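Local coordinates for Lysine/ornithine decarboxylase (Selenomonas ruminantium, PDB 5GJO), which decarboxylates both L-lysine and L-ornithine with a pyridoxal 5'-phosphate cofactor, giving cadaverine and putrescine, and works as a homodimer, at residues A[306-311]-A[334-339]; A[280-285]-A[315-320]; A[131-136]-A[171-176]; A[114-119]-A[161-166]; A[24-29]-A[367-372]. The protein carries 2 engineered substitutions. All coordinates share one frame; numbering follows the deposited sequence.

Contact 1 (A[306-311]-A[334-339]); sequences LHCFGK and FMAPEL
Leu-306 and Cys-308 meet Phe-334 and Pro-337 in an apolar side-chain contact between 306-311, which includes strand 306-307, and 334-339, which includes the last part of strand 329-336; the two strands belong to one mixed sheet without pairing directly. The CA atoms of Leu-306 and Phe-334 are 9.2 Å apart, too far for strand pairing, and side chains occupy the interval. Phe-334 has CG anti to its N (chi1 -179°), which carries the ring across to Leu-306. There Leu-306 CD2 sits over one ring face, 4.0 Å from the Phe-334 centroid and 13° off the normal, a CH-pi contact. Cys-308 SG approaches the same ring obliquely, 5.3 Å from the Phe-334 centroid, as a sulfur-aromatic contact, and also touches Leu-339 CD1 at 4.1 Å. The sheet is that of the C-terminal beta domain which accompanies the cofactor-binding barrel in this decarboxylase family; its strand 315-320 pairs with strand 329-336 and lays Phe-319 against Leu-306 and Cys-308. With an alanine at Phe-334, Leu-306 CD2 and Cys-308 SG would probably lose their shared support and a gap would open between the strands. Further along, Cys-308 CB rests 3.7 Å from Pro-337 CD.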
# COMPACT_ATOMS: atom_id res chain seq x y z
N LEU A 306 -8.87 4.15 -18.13
CA LEU A 306 -8.13 5.36 -18.40
C LEU A 306 -8.68 6.08 -19.59
O LEU A 306 -8.87 5.46 -20.63
CB LEU A 306 -6.62 4.99 -18.57
CG LEU A 306 -5.73 6.14 -19.00
CD1 LEU A 306 -5.62 7.24 -17.91
CD2 LEU A 306 -4.38 5.57 -19.24
N HIS A 307 -8.88 7.39 -19.48
CA HIS A 307 -9.35 8.24 -20.55
C HIS A 307 -8.35 9.33 -20.83
O HIS A 307 -8.04 10.13 -19.94
CB HIS A 307 -10.73 8.85 -20.26
CG HIS A 307 -11.74 7.81 -19.87
ND1 HIS A 307 -12.00 7.44 -18.54
CD2 HIS A 307 -12.45 6.95 -20.62
CE1 HIS A 307 -12.87 6.45 -18.52
NE2 HIS A 307 -13.13 6.11 -19.76
N CYS A 308 -7.89 9.41 -22.07
CA CYS A 308 -6.96 10.48 -22.50
C CYS A 308 -7.73 11.43 -23.37
O CYS A 308 -8.64 11.04 -24.08
CB CYS A 308 -5.79 9.89 -23.30
SG CYS A 308 -4.81 8.70 -22.36
N PHE A 309 -7.39 12.66 -23.38
CA PHE A 309 -8.15 13.61 -24.23
C PHE A 309 -7.24 14.00 -25.47
O PHE A 309 -6.00 14.05 -25.37
CB PHE A 309 -8.56 14.81 -23.36
CG PHE A 309 -9.44 14.47 -22.18
CD1 PHE A 309 -10.77 14.15 -22.34
CD2 PHE A 309 -8.93 14.43 -20.89
CE1 PHE A 309 -11.60 13.83 -21.30
CE2 PHE A 309 -9.76 14.09 -19.83
CZ PHE A 309 -11.07 13.77 -20.03
N GLY A 310 -7.84 14.34 -26.60
CA GLY A 310 -7.09 14.71 -27.83
C GLY A 310 -7.63 13.93 -29.00
O GLY A 310 -7.90 12.73 -28.85
N LYS A 311 -7.77 14.57 -30.18
CA LYS A 311 -8.52 13.98 -31.35
C LYS A 311 -7.65 13.38 -32.50
O LYS A 311 -8.26 12.87 -33.51
CB LYS A 311 -9.53 15.01 -31.99
CG LYS A 311 -10.52 15.68 -31.02
CD LYS A 311 -11.33 16.79 -31.72
CE LYS A 311 -12.11 17.64 -30.72
NZ LYS A 311 -13.53 17.82 -31.16
N PHE A 334 -1.05 0.81 -24.53
CA PHE A 334 -2.35 1.46 -24.37
C PHE A 334 -2.49 2.46 -25.50
O PHE A 334 -1.63 3.31 -25.67
CB PHE A 334 -2.41 2.16 -22.97
CG PHE A 334 -3.73 2.84 -22.70
CD1 PHE A 334 -4.02 4.08 -23.26
CD2 PHE A 334 -4.73 2.13 -22.03
CE1 PHE A 334 -5.26 4.69 -23.05
CE2 PHE A 334 -5.98 2.75 -21.78
CZ PHE A 334 -6.22 4.00 -22.31
N MET A 335 -3.55 2.36 -26.31
CA MET A 335 -3.71 3.30 -27.43
C MET A 335 -4.07 4.72 -26.93
O MET A 335 -5.14 4.91 -26.34
CB MET A 335 -4.81 2.83 -28.42
CG MET A 335 -4.42 1.63 -29.19
SD MET A 335 -3.12 2.06 -30.41
CE MET A 335 -3.99 3.11 -31.49
N ALA A 336 -3.15 5.64 -27.14
CA ALA A 336 -3.22 6.96 -26.63
C ALA A 336 -2.80 7.98 -27.67
O ALA A 336 -1.87 7.72 -28.49
CB ALA A 336 -2.38 7.11 -25.35
N PRO A 337 -3.46 9.17 -27.63
CA PRO A 337 -2.96 10.26 -28.43
C PRO A 337 -1.67 10.78 -27.95
O PRO A 337 -1.15 10.31 -26.89
CB PRO A 337 -4.08 11.28 -28.35
CG PRO A 337 -4.61 11.08 -26.99
CD PRO A 337 -4.54 9.62 -26.74
N GLU A 338 -1.09 11.70 -28.72
CA GLU A 338 0.15 12.30 -28.33
C GLU A 338 -0.12 13.25 -27.18
O GLU A 338 -0.92 14.18 -27.32
CB GLU A 338 0.80 13.10 -29.48
CG GLU A 338 2.00 13.91 -29.02
CD GLU A 338 2.78 14.66 -30.12
OE1 GLU A 338 3.97 14.93 -29.92
OE2 GLU A 338 2.20 14.99 -31.16
N LEU A 339 0.39 12.95 -26.00
CA LEU A 339 0.22 13.80 -24.82
C LEU A 339 1.50 14.63 -24.50
O LEU A 339 2.61 14.25 -24.90
CB LEU A 339 -0.15 12.92 -23.58
CG LEU A 339 -1.37 12.03 -23.73
CD1 LEU A 339 -1.56 11.18 -22.47
CD2 LEU A 339 -2.60 12.86 -24.00

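Contact 2 (A[280-285]-A[315-320]); sequences EQPWYI and KPSTFG
Thr-318 is rotated (chi1 -69°) with CG2 anti to its N and OG1 anti to its carbonyl carbon, and this one torsion aims the methyl at Trp-283 and the hydroxyl at Gln-281. The Gln-281 chain starts out anti to its N and bends at chi2, coming across Thr-318 at about a right angle. Thr-318 OG1 donates to Gln-281 OE1 at 2.7 Å, from 43° above the amide plane, while the amide NE2 is held by Asp-333. Thr-318 CG2 is centred over the six-membered ring of Trp-283, 3.4 Å from its centroid and 6° off the normal, a close CH-pi contact. Beneath these groups runs a parallel strand pair of the mixed sheet in the C-terminal beta domain, in which Thr-318 N reaches Pro-282 O at 2.9 Å, Tyr-284 N reaches Thr-318 O at 2.8 Å and Gly-320 N reaches Tyr-284 O at 2.9 Å. On the other sheet face Tyr-284 CD2 stands 3.6 Å above the Phe-319 ring, toward its rim, with the two rings oblique. Tyr-284 OH bonds to Leu-339 N and to a water that donates to Ser-317 OG. Trp-283 and Ile-285 also pack on Thr-151 and Val-97 of the second subunit.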
# COMPACT_ATOMS: atom_id res chain seq x y z
N GLU A 280 9.80 3.56 -30.11
CA GLU A 280 8.51 3.36 -30.82
C GLU A 280 7.28 3.51 -29.93
O GLU A 280 6.25 3.96 -30.39
CB GLU A 280 8.46 2.01 -31.55
CG GLU A 280 7.49 2.00 -32.73
CD GLU A 280 7.73 0.81 -33.65
OE1 GLU A 280 8.12 1.04 -34.83
OE2 GLU A 280 7.57 -0.35 -33.17
N GLN A 281 7.41 3.13 -28.67
CA GLN A 281 6.30 3.29 -27.73
C GLN A 281 6.56 4.49 -26.78
O GLN A 281 7.40 4.42 -25.94
CB GLN A 281 6.10 1.96 -27.03
CG GLN A 281 5.11 2.03 -25.91
CD GLN A 281 4.30 0.81 -25.65
OE1 GLN A 281 3.59 0.77 -24.69
NE2 GLN A 281 4.34 -0.17 -26.56
N PRO A 282 5.81 5.59 -26.91
CA PRO A 282 6.04 6.65 -25.96
C PRO A 282 5.67 6.24 -24.54
O PRO A 282 4.72 5.42 -24.35
CB PRO A 282 5.11 7.75 -26.40
CG PRO A 282 4.28 7.24 -27.46
CD PRO A 282 4.70 5.86 -27.80
N TRP A 283 6.31 6.87 -23.56
CA TRP A 283 5.93 6.74 -22.15
C TRP A 283 5.43 8.07 -21.65
O TRP A 283 5.97 9.15 -21.97
CB TRP A 283 7.05 6.34 -21.25
CG TRP A 283 7.51 4.93 -21.34
CD1 TRP A 283 7.85 4.24 -22.48
CD2 TRP A 283 7.76 4.02 -20.25
NE1 TRP A 283 8.21 2.94 -22.15
CE2 TRP A 283 8.24 2.82 -20.79
CE3 TRP A 283 7.62 4.11 -18.87
CZ2 TRP A 283 8.50 1.69 -19.99
CZ3 TRP A 283 7.87 3.01 -18.10
CH2 TRP A 283 8.35 1.82 -18.65
N TYR A 284 4.44 7.99 -20.79
CA TYR A 284 3.99 9.12 -20.05
C TYR A 284 4.06 8.80 -18.56
O TYR A 284 3.54 7.76 -18.13
CB TYR A 284 2.53 9.38 -20.38
CG TYR A 284 2.39 9.59 -21.87
CD1 TYR A 284 2.94 10.73 -22.43
CD2 TYR A 284 1.74 8.68 -22.68
CE1 TYR A 284 2.88 10.94 -23.79
CE2 TYR A 284 1.59 8.92 -24.06
CZ TYR A 284 2.21 10.04 -24.59
OH TYR A 284 2.11 10.38 -25.89
N ILE A 285 4.63 9.74 -17.81
CA ILE A 285 4.73 9.64 -16.37
C ILE A 285 3.66 10.50 -15.74
O ILE A 285 3.56 11.68 -16.04
CB ILE A 285 6.13 10.08 -15.86
CG1 ILE A 285 7.18 9.18 -16.48
CG2 ILE A 285 6.19 9.93 -14.34
CD1 ILE A 285 6.96 7.72 -16.33
N LYS A 315 -1.35 5.89 -30.67
CA LYS A 315 -0.46 4.76 -30.81
C LYS A 315 -0.21 4.06 -29.45
O LYS A 315 -0.41 4.72 -28.38
CB LYS A 315 0.86 5.25 -31.39
CG LYS A 315 1.63 6.20 -30.56
CD LYS A 315 3.02 6.49 -31.14
CE LYS A 315 2.90 7.33 -32.38
NZ LYS A 315 4.30 7.63 -32.82
N PRO A 316 0.28 2.82 -29.50
CA PRO A 316 0.48 2.14 -28.24
C PRO A 316 1.47 2.84 -27.39
O PRO A 316 2.60 3.22 -27.87
CB PRO A 316 0.97 0.70 -28.66
CG PRO A 316 0.32 0.53 -29.99
CD PRO A 316 0.44 1.87 -30.64
N SER A 317 1.07 3.05 -26.11
CA SER A 317 1.82 3.87 -25.15
C SER A 317 1.88 3.22 -23.77
O SER A 317 1.00 2.47 -23.40
CB SER A 317 1.24 5.25 -25.06
OG SER A 317 1.04 5.87 -26.36
N THR A 318 2.94 3.56 -23.01
CA THR A 318 3.07 3.11 -21.65
C THR A 318 2.85 4.28 -20.67
O THR A 318 3.31 5.38 -20.96
CB THR A 318 4.42 2.46 -21.48
OG1 THR A 318 4.46 1.21 -22.21
CG2 THR A 318 4.76 2.13 -20.02
N PHE A 319 2.20 4.01 -19.53
CA PHE A 319 1.97 5.00 -18.49
C PHE A 319 2.60 4.48 -17.25
O PHE A 319 2.33 3.31 -16.87
CB PHE A 319 0.45 5.20 -18.27
CG PHE A 319 -0.22 5.93 -19.39
CD1 PHE A 319 -0.59 5.28 -20.54
CD2 PHE A 319 -0.45 7.29 -19.30
CE1 PHE A 319 -1.22 5.98 -21.54
CE2 PHE A 319 -1.10 7.99 -20.30
CZ PHE A 319 -1.41 7.31 -21.47
N GLY A 320 3.37 5.33 -16.57
CA GLY A 320 3.99 4.95 -15.29
C GLY A 320 3.62 6.01 -14.28
O GLY A 320 3.22 7.13 -14.63
O HOH W 1 3.76 2.57 -30.21
O HOH W 2 0.96 8.35 -27.45

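Contact 3 (A[131-136]-A[171-176]); sequences GADVLV and GLHAMG
Asp-133 and His-173 lie side by side and point the same way from neighbouring parallel strands. His-173 ND1 donates to Asp-133 OD1 at 2.7 Å, and the oxygen lies almost in the imidazole plane. The carboxylate, however, is met from 40° above its own plane, the two flat groups being turned 66° apart. Met-175 crosses the aspartate obliquely: its CG is anti to the backbone N (chi1 -171°), which brings SD to 3.6 Å from Asp-133 CB, while Met-175 CE lies 3.5 Å from Asp-133 OD2. On the sheet face of Val-134, Val-134 CG1 meets CD1 of Leu-172, just ahead of strand 173-178, at 4.1 Å, the side chains crossing at about a right angle beside helix 160-169. That helix links the strands in a beta-alpha-beta crossover of the cofactor-binding barrel. A beta bulge shifts the pairing: Val-134 O takes Met-175 N at 3.0 Å and, weakly, Gly-176 N at 3.4 Å. Replacing Asp-133 by a leucine would probably leave both His-173 ND1 and Arg-112, which forms a salt bridge to the aspartate, without their shared acceptor. Gripped by a guanidinium group on OD2 and an imidazole on OD1, the buried carboxylate is likely to stay ionised and may favour a protonated His-173.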
# COMPACT_ATOMS: atom_id res chain seq x y z
N GLY A 131 -23.17 -10.77 26.14
CA GLY A 131 -24.51 -10.70 25.65
C GLY A 131 -24.65 -10.15 24.20
O GLY A 131 -25.73 -10.03 23.72
N ALA A 132 -23.53 -9.90 23.54
CA ALA A 132 -23.56 -9.34 22.12
C ALA A 132 -24.26 -10.27 21.19
O ALA A 132 -24.19 -11.52 21.36
CB ALA A 132 -22.13 -9.08 21.61
N ASP A 133 -24.96 -9.72 20.21
CA ASP A 133 -25.49 -10.48 19.13
C ASP A 133 -24.32 -10.99 18.24
O ASP A 133 -23.43 -10.18 17.84
CB ASP A 133 -26.44 -9.61 18.30
CG ASP A 133 -27.61 -9.13 19.07
OD1 ASP A 133 -28.04 -9.89 19.96
OD2 ASP A 133 -28.10 -8.00 18.80
N VAL A 134 -24.37 -12.27 17.92
CA VAL A 134 -23.37 -12.87 17.01
C VAL A 134 -24.01 -13.60 15.86
O VAL A 134 -25.06 -14.25 15.96
CB VAL A 134 -22.35 -13.79 17.72
CG1 VAL A 134 -21.60 -13.05 18.75
CG2 VAL A 134 -23.05 -15.05 18.32
N LEU A 135 -23.42 -13.41 14.65
CA LEU A 135 -23.77 -14.16 13.48
C LEU A 135 -22.54 -15.01 13.14
O LEU A 135 -21.41 -14.52 13.01
CB LEU A 135 -24.11 -13.29 12.27
CG LEU A 135 -25.26 -12.29 12.45
CD1 LEU A 135 -24.84 -11.22 13.40
CD2 LEU A 135 -25.48 -11.59 11.12
N VAL A 136 -22.77 -16.29 12.90
CA VAL A 136 -21.69 -17.16 12.56
C VAL A 136 -21.54 -17.09 11.03
O VAL A 136 -22.52 -17.14 10.33
CB VAL A 136 -21.89 -18.63 13.00
CG1 VAL A 136 -23.06 -19.29 12.38
CG2 VAL A 136 -20.62 -19.44 12.72
N GLY A 171 -22.74 -16.97 26.82
CA GLY A 171 -23.59 -15.82 27.17
C GLY A 171 -23.78 -14.83 26.05
O GLY A 171 -24.41 -13.78 26.23
N LEU A 172 -23.31 -15.19 24.86
CA LEU A 172 -23.62 -14.39 23.66
C LEU A 172 -24.97 -14.71 23.13
O LEU A 172 -25.51 -15.79 23.39
CB LEU A 172 -22.51 -14.60 22.58
CG LEU A 172 -21.09 -14.23 23.08
CD1 LEU A 172 -20.00 -14.77 22.16
CD2 LEU A 172 -20.92 -12.71 23.18
N HIS A 173 -25.55 -13.82 22.32
CA HIS A 173 -26.81 -14.08 21.78
C HIS A 173 -26.64 -14.68 20.37
O HIS A 173 -26.15 -13.98 19.49
CB HIS A 173 -27.68 -12.83 21.72
CG HIS A 173 -28.98 -13.06 21.02
ND1 HIS A 173 -29.54 -12.14 20.16
CD2 HIS A 173 -29.90 -14.04 21.14
CE1 HIS A 173 -30.68 -12.61 19.69
NE2 HIS A 173 -30.92 -13.75 20.27
N ALA A 174 -27.04 -15.93 20.19
CA ALA A 174 -26.95 -16.62 18.90
C ALA A 174 -28.03 -16.13 17.98
O ALA A 174 -29.21 -16.56 18.03
CB ALA A 174 -27.00 -18.13 19.12
N MET A 175 -27.66 -15.15 17.12
CA MET A 175 -28.64 -14.35 16.42
C MET A 175 -28.90 -14.82 14.99
O MET A 175 -30.02 -14.69 14.42
CB MET A 175 -28.16 -12.87 16.38
CG MET A 175 -29.29 -11.99 15.85
SD MET A 175 -28.69 -10.33 15.58
CE MET A 175 -30.11 -9.53 16.32
N GLY A 176 -27.85 -15.35 14.38
CA GLY A 176 -28.01 -15.80 13.01
C GLY A 176 -26.75 -16.22 12.27
O GLY A 176 -25.72 -16.59 12.88

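Contact 4 (A[114-119]-A[161-166]); sequences FTFDDP and LDLLKA
Leu-163 fits between Phe-116 and Pro-119, and these three residues bury most of the surface in the contact. The leucine comes from helix 160-169. Phe-116 ends strand 113-116 of the cofactor-binding barrel, and Pro-119 lies in the loop that follows, so the contact seats an outer helix against the C-terminal end of a barrel strand. Phe-116 places CG between its backbone N and carbonyl carbon (chi1 75°), and from there the ring extends toward the helix and slides past Leu-163, the two side chains running in opposite directions. Phe-116 CE2 touches Leu-163 CB at 3.9 Å. Next to it, Phe-116 CZ faces Leu-163 O at 3.7 Å, the oxygen lying in the ring plane, so the helix backbone meets the ring at its edge. Leu-164 CD2 adds a looser touch at the same rim, 4.3 Å from Phe-116 CE1.

The two methyls of Leu-163 divide the loop between them. Leu-163 CD2 presses on Pro-119, 3.4 Å from Pro-119 N and 3.7 Å from Pro-119 CD, while Leu-163 CD1 lies 4.1 Å from Asp-117 O. Val-136 of the adjacent strand touches Phe-116, Leu-163 and Leu-164 alike. The loop's charges turn elsewhere: Asp-117 bonds to Gly-154 N and forms a salt bridge with Lys-276 of the second subunit, and Asp-118 binds Ser-120 N.

The contact is mainly van der Waals, set by shape more than by polarity; a weak electrostatic part probably comes from the slightly positive ring rim of Phe-116 turned to the carbonyl oxygen of Leu-163.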
# COMPACT_ATOMS: atom_id res chain seq x y z
N PHE A 114 -21.64 -8.73 16.10
CA PHE A 114 -20.34 -9.26 15.73
C PHE A 114 -20.54 -10.42 14.78
O PHE A 114 -21.56 -11.05 14.82
CB PHE A 114 -19.63 -9.86 16.96
CG PHE A 114 -19.22 -8.87 18.02
CD1 PHE A 114 -18.95 -7.57 17.72
CD2 PHE A 114 -19.04 -9.29 19.32
CE1 PHE A 114 -18.56 -6.68 18.68
CE2 PHE A 114 -18.65 -8.42 20.29
CZ PHE A 114 -18.42 -7.10 19.97
N THR A 115 -19.56 -10.67 13.93
CA THR A 115 -19.41 -11.99 13.24
C THR A 115 -18.26 -12.76 13.78
O THR A 115 -17.36 -12.22 14.36
CB THR A 115 -19.33 -11.88 11.67
OG1 THR A 115 -18.08 -11.33 11.34
CG2 THR A 115 -20.41 -10.95 11.15
N PHE A 116 -18.32 -14.07 13.59
CA PHE A 116 -17.22 -14.95 13.92
C PHE A 116 -17.25 -16.24 13.09
O PHE A 116 -18.27 -16.61 12.57
CB PHE A 116 -17.18 -15.25 15.41
CG PHE A 116 -18.23 -16.21 15.87
CD1 PHE A 116 -19.56 -15.92 15.73
CD2 PHE A 116 -17.87 -17.41 16.46
CE1 PHE A 116 -20.52 -16.80 16.18
CE2 PHE A 116 -18.82 -18.30 16.89
CZ PHE A 116 -20.15 -18.00 16.74
N ASP A 117 -16.10 -16.88 12.97
CA ASP A 117 -16.01 -18.13 12.24
C ASP A 117 -15.15 -19.19 12.92
O ASP A 117 -14.80 -20.16 12.31
CB ASP A 117 -15.55 -17.90 10.79
CG ASP A 117 -14.15 -17.31 10.69
OD1 ASP A 117 -13.39 -17.40 11.65
OD2 ASP A 117 -13.82 -16.78 9.63
N ASP A 118 -14.78 -18.97 14.17
CA ASP A 118 -13.87 -19.89 14.86
C ASP A 118 -14.18 -20.04 16.34
O ASP A 118 -14.60 -19.10 16.97
CB ASP A 118 -12.43 -19.44 14.70
CG ASP A 118 -11.45 -20.54 14.96
OD1 ASP A 118 -11.13 -21.26 14.00
OD2 ASP A 118 -11.02 -20.69 16.11
N PRO A 119 -13.92 -21.21 16.92
CA PRO A 119 -14.17 -21.26 18.39
C PRO A 119 -13.24 -20.39 19.19
O PRO A 119 -13.63 -19.91 20.25
CB PRO A 119 -13.98 -22.76 18.71
CG PRO A 119 -13.38 -23.40 17.53
CD PRO A 119 -13.59 -22.53 16.32
N LEU A 161 -23.73 -24.59 13.58
CA LEU A 161 -24.67 -24.60 14.70
C LEU A 161 -23.95 -24.93 15.99
O LEU A 161 -24.24 -24.36 17.03
CB LEU A 161 -25.83 -25.52 14.42
CG LEU A 161 -26.61 -25.12 13.17
CD1 LEU A 161 -27.70 -26.13 12.95
CD2 LEU A 161 -27.15 -23.70 13.34
N ASP A 162 -22.96 -25.80 15.93
CA ASP A 162 -22.08 -25.98 17.09
C ASP A 162 -21.38 -24.72 17.58
O ASP A 162 -21.21 -24.50 18.79
CB ASP A 162 -21.01 -27.05 16.84
CG ASP A 162 -21.60 -28.47 16.66
OD1 ASP A 162 -22.67 -28.77 17.20
OD2 ASP A 162 -20.98 -29.27 15.91
N LEU A 163 -20.91 -23.87 16.65
CA LEU A 163 -20.37 -22.61 17.05
C LEU A 163 -21.40 -21.65 17.70
O LEU A 163 -21.05 -20.98 18.69
CB LEU A 163 -19.66 -21.91 15.83
CG LEU A 163 -18.32 -22.51 15.50
CD1 LEU A 163 -17.95 -22.07 14.06
CD2 LEU A 163 -17.23 -22.07 16.47
N LEU A 164 -22.59 -21.56 17.13
CA LEU A 164 -23.62 -20.74 17.70
C LEU A 164 -23.99 -21.27 19.13
O LEU A 164 -24.16 -20.49 20.06
CB LEU A 164 -24.82 -20.72 16.84
CG LEU A 164 -24.74 -19.87 15.54
CD1 LEU A 164 -25.96 -20.02 14.69
CD2 LEU A 164 -24.51 -18.39 15.92
N LYS A 165 -24.10 -22.59 19.27
CA LYS A 165 -24.42 -23.19 20.58
C LYS A 165 -23.30 -22.88 21.57
O LYS A 165 -23.60 -22.51 22.69
CB LYS A 165 -24.81 -24.66 20.43
CG LYS A 165 -25.33 -25.38 21.67
CD LYS A 165 -26.59 -24.74 22.20
CE LYS A 165 -27.37 -25.61 23.17
NZ LYS A 165 -28.77 -25.10 23.04
N ALA A 166 -22.01 -22.95 21.19
CA ALA A 166 -20.92 -22.58 22.10
C ALA A 166 -20.94 -21.10 22.47
O ALA A 166 -20.54 -20.66 23.60
CB ALA A 166 -19.56 -22.97 21.52

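Contact 5 (A[24-29]-A[367-372]); sequences LVASLD and APTIIF
Ile-370 N donates to Leu-24 O at 2.7 Å, nearly straight at 170°, the shortest bond of a parallel strand pair that joins regions near the two ends of the chain. Strand 23-26, which precedes barrel strand 45-50 in the chain, here lies beside strand 369-371, close to the C-terminus, in the mixed sheet of the beta domain. Three further backbone bonds set the register. Leu-24 N binds Pro-368 O at 2.9 Å, Ala-26 N binds Ile-370 O at 2.9 Å, and Phe-372 N binds Ala-26 O at 2.9 Å, so Leu-24 and Ala-26 each use both backbone polar atoms toward the partner strand. Strand 266-276 flanks strand 23-26 on its other side.

On one sheet face Leu-24 leans against Thr-369, with Leu-24 CD1 3.6 Å from Thr-369 OG1. The rotation of Thr-369 (chi1 -65°) turns its methyl the other way along the strand, where Thr-369 CG2 meets Ala-26 CB at 3.8 Å. Across the sheet, Val-25 holds CG1 anti to its N (chi1 178°), and that branch touches Phe-372 CD1 at 3.7 Å, oblique to the ring.

Beyond the paired residues strand 23-26 gives way to helix 28-41, with Ser-27 as its N-cap through a bond from Lys-30 N to Ser-27 OG. The carboxylate of Glu-373 adds a second grip on this helix start, accepting from Leu-28 N and Asp-29 N. In the first turn Leu-28 reaches back to the strand, its CD1 resting 3.7 Å from Ile-371 CG2.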
# COMPACT_ATOMS: atom_id res chain seq x y z
N LEU A 24 -8.83 12.90 -6.29
CA LEU A 24 -10.07 12.20 -6.58
C LEU A 24 -11.23 13.14 -6.51
O LEU A 24 -11.23 14.07 -5.69
CB LEU A 24 -10.29 11.07 -5.61
CG LEU A 24 -9.23 9.94 -5.68
CD1 LEU A 24 -9.18 9.19 -4.39
CD2 LEU A 24 -9.48 8.96 -6.79
N VAL A 25 -12.27 12.88 -7.28
CA VAL A 25 -13.50 13.65 -7.22
C VAL A 25 -14.67 12.67 -7.00
O VAL A 25 -14.85 11.71 -7.82
CB VAL A 25 -13.75 14.46 -8.51
CG1 VAL A 25 -15.06 15.20 -8.44
CG2 VAL A 25 -12.57 15.37 -8.86
N ALA A 26 -15.36 12.80 -5.89
CA ALA A 26 -16.47 11.98 -5.49
C ALA A 26 -17.81 12.65 -5.64
O ALA A 26 -18.00 13.80 -5.12
CB ALA A 26 -16.34 11.55 -4.04
N SER A 27 -18.76 11.93 -6.25
CA SER A 27 -20.13 12.46 -6.41
C SER A 27 -21.07 11.85 -5.36
O SER A 27 -21.36 10.67 -5.37
CB SER A 27 -20.66 12.23 -7.80
OG SER A 27 -22.10 12.39 -7.86
N LEU A 28 -21.48 12.68 -4.42
CA LEU A 28 -22.42 12.24 -3.37
C LEU A 28 -23.72 11.84 -4.02
O LEU A 28 -24.40 10.89 -3.57
CB LEU A 28 -22.64 13.36 -2.37
CG LEU A 28 -21.46 13.70 -1.51
CD1 LEU A 28 -21.79 14.84 -0.54
CD2 LEU A 28 -20.78 12.54 -0.75
N ASP A 29 -24.16 12.58 -5.04
CA ASP A 29 -25.42 12.25 -5.71
C ASP A 29 -25.35 10.84 -6.33
O ASP A 29 -26.34 10.09 -6.29
CB ASP A 29 -25.83 13.22 -6.78
CG ASP A 29 -26.35 14.57 -6.22
OD1 ASP A 29 -26.33 14.80 -4.99
OD2 ASP A 29 -26.64 15.42 -7.12
N ALA A 367 -3.45 11.43 -2.32
CA ALA A 367 -4.37 12.24 -3.13
C ALA A 367 -5.65 12.46 -2.35
O ALA A 367 -6.21 11.50 -1.81
CB ALA A 367 -4.69 11.55 -4.44
N PRO A 368 -6.11 13.75 -2.28
CA PRO A 368 -7.33 14.00 -1.50
C PRO A 368 -8.59 13.68 -2.30
O PRO A 368 -8.52 13.59 -3.53
CB PRO A 368 -7.27 15.53 -1.29
CG PRO A 368 -6.56 16.05 -2.52
CD PRO A 368 -5.50 14.99 -2.83
N THR A 369 -9.71 13.50 -1.59
CA THR A 369 -11.01 13.26 -2.21
C THR A 369 -11.79 14.55 -2.13
O THR A 369 -12.12 15.02 -1.02
CB THR A 369 -11.73 12.10 -1.52
OG1 THR A 369 -10.95 10.93 -1.77
CG2 THR A 369 -13.05 11.87 -2.14
N ILE A 370 -12.02 15.13 -3.28
CA ILE A 370 -12.75 16.40 -3.48
C ILE A 370 -14.23 16.04 -3.63
O ILE A 370 -14.57 15.08 -4.35
CB ILE A 370 -12.26 17.12 -4.76
CG1 ILE A 370 -10.74 17.36 -4.73
CG2 ILE A 370 -12.99 18.41 -5.05
CD1 ILE A 370 -10.24 18.08 -3.49
N ILE A 371 -15.09 16.73 -2.90
CA ILE A 371 -16.52 16.51 -2.97
C ILE A 371 -17.09 17.32 -4.14
O ILE A 371 -17.09 18.55 -4.11
CB ILE A 371 -17.27 16.83 -1.66
CG1 ILE A 371 -16.64 16.09 -0.47
CG2 ILE A 371 -18.76 16.55 -1.79
CD1 ILE A 371 -16.56 14.58 -0.71
N PHE A 372 -17.60 16.64 -5.13
CA PHE A 372 -18.04 17.27 -6.37
C PHE A 372 -19.18 18.28 -6.14
O PHE A 372 -19.18 19.39 -6.66
CB PHE A 372 -18.50 16.23 -7.38
CG PHE A 372 -18.79 16.78 -8.75
CD1 PHE A 372 -17.83 17.47 -9.42
CD2 PHE A 372 -19.97 16.58 -9.34
CE1 PHE A 372 -18.05 17.98 -10.70
CE2 PHE A 372 -20.22 17.07 -10.63
CZ PHE A 372 -19.27 17.78 -11.30

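The contacts fall into two groups at opposite sides of the chain's centre. Contacts 1 and 2, centres 10 Å apart, share the beta-domain sheet and touch directly, with Phe-334 O 2.7 Å from Ser-317 N in a probable hydrogen bond. Contact 5 belongs to that sheet too, centred 23 Å from contact 1. Contacts 3 and 4, centres 8 Å apart, are joined in the barrel by a probable bond from Phe-114 N to Asp-133 O at 2.9 Å. The side chains of Leu-135 and Asp-117 each lie about 10 Å from a bound pyridoxal phosphate. Contacts 2 and 4 both reach the second subunit, and Ile-285 lies about 10 Å, side chain to side chain, from Cys-324, probably the proton donor of an active site shared with the partner subunit.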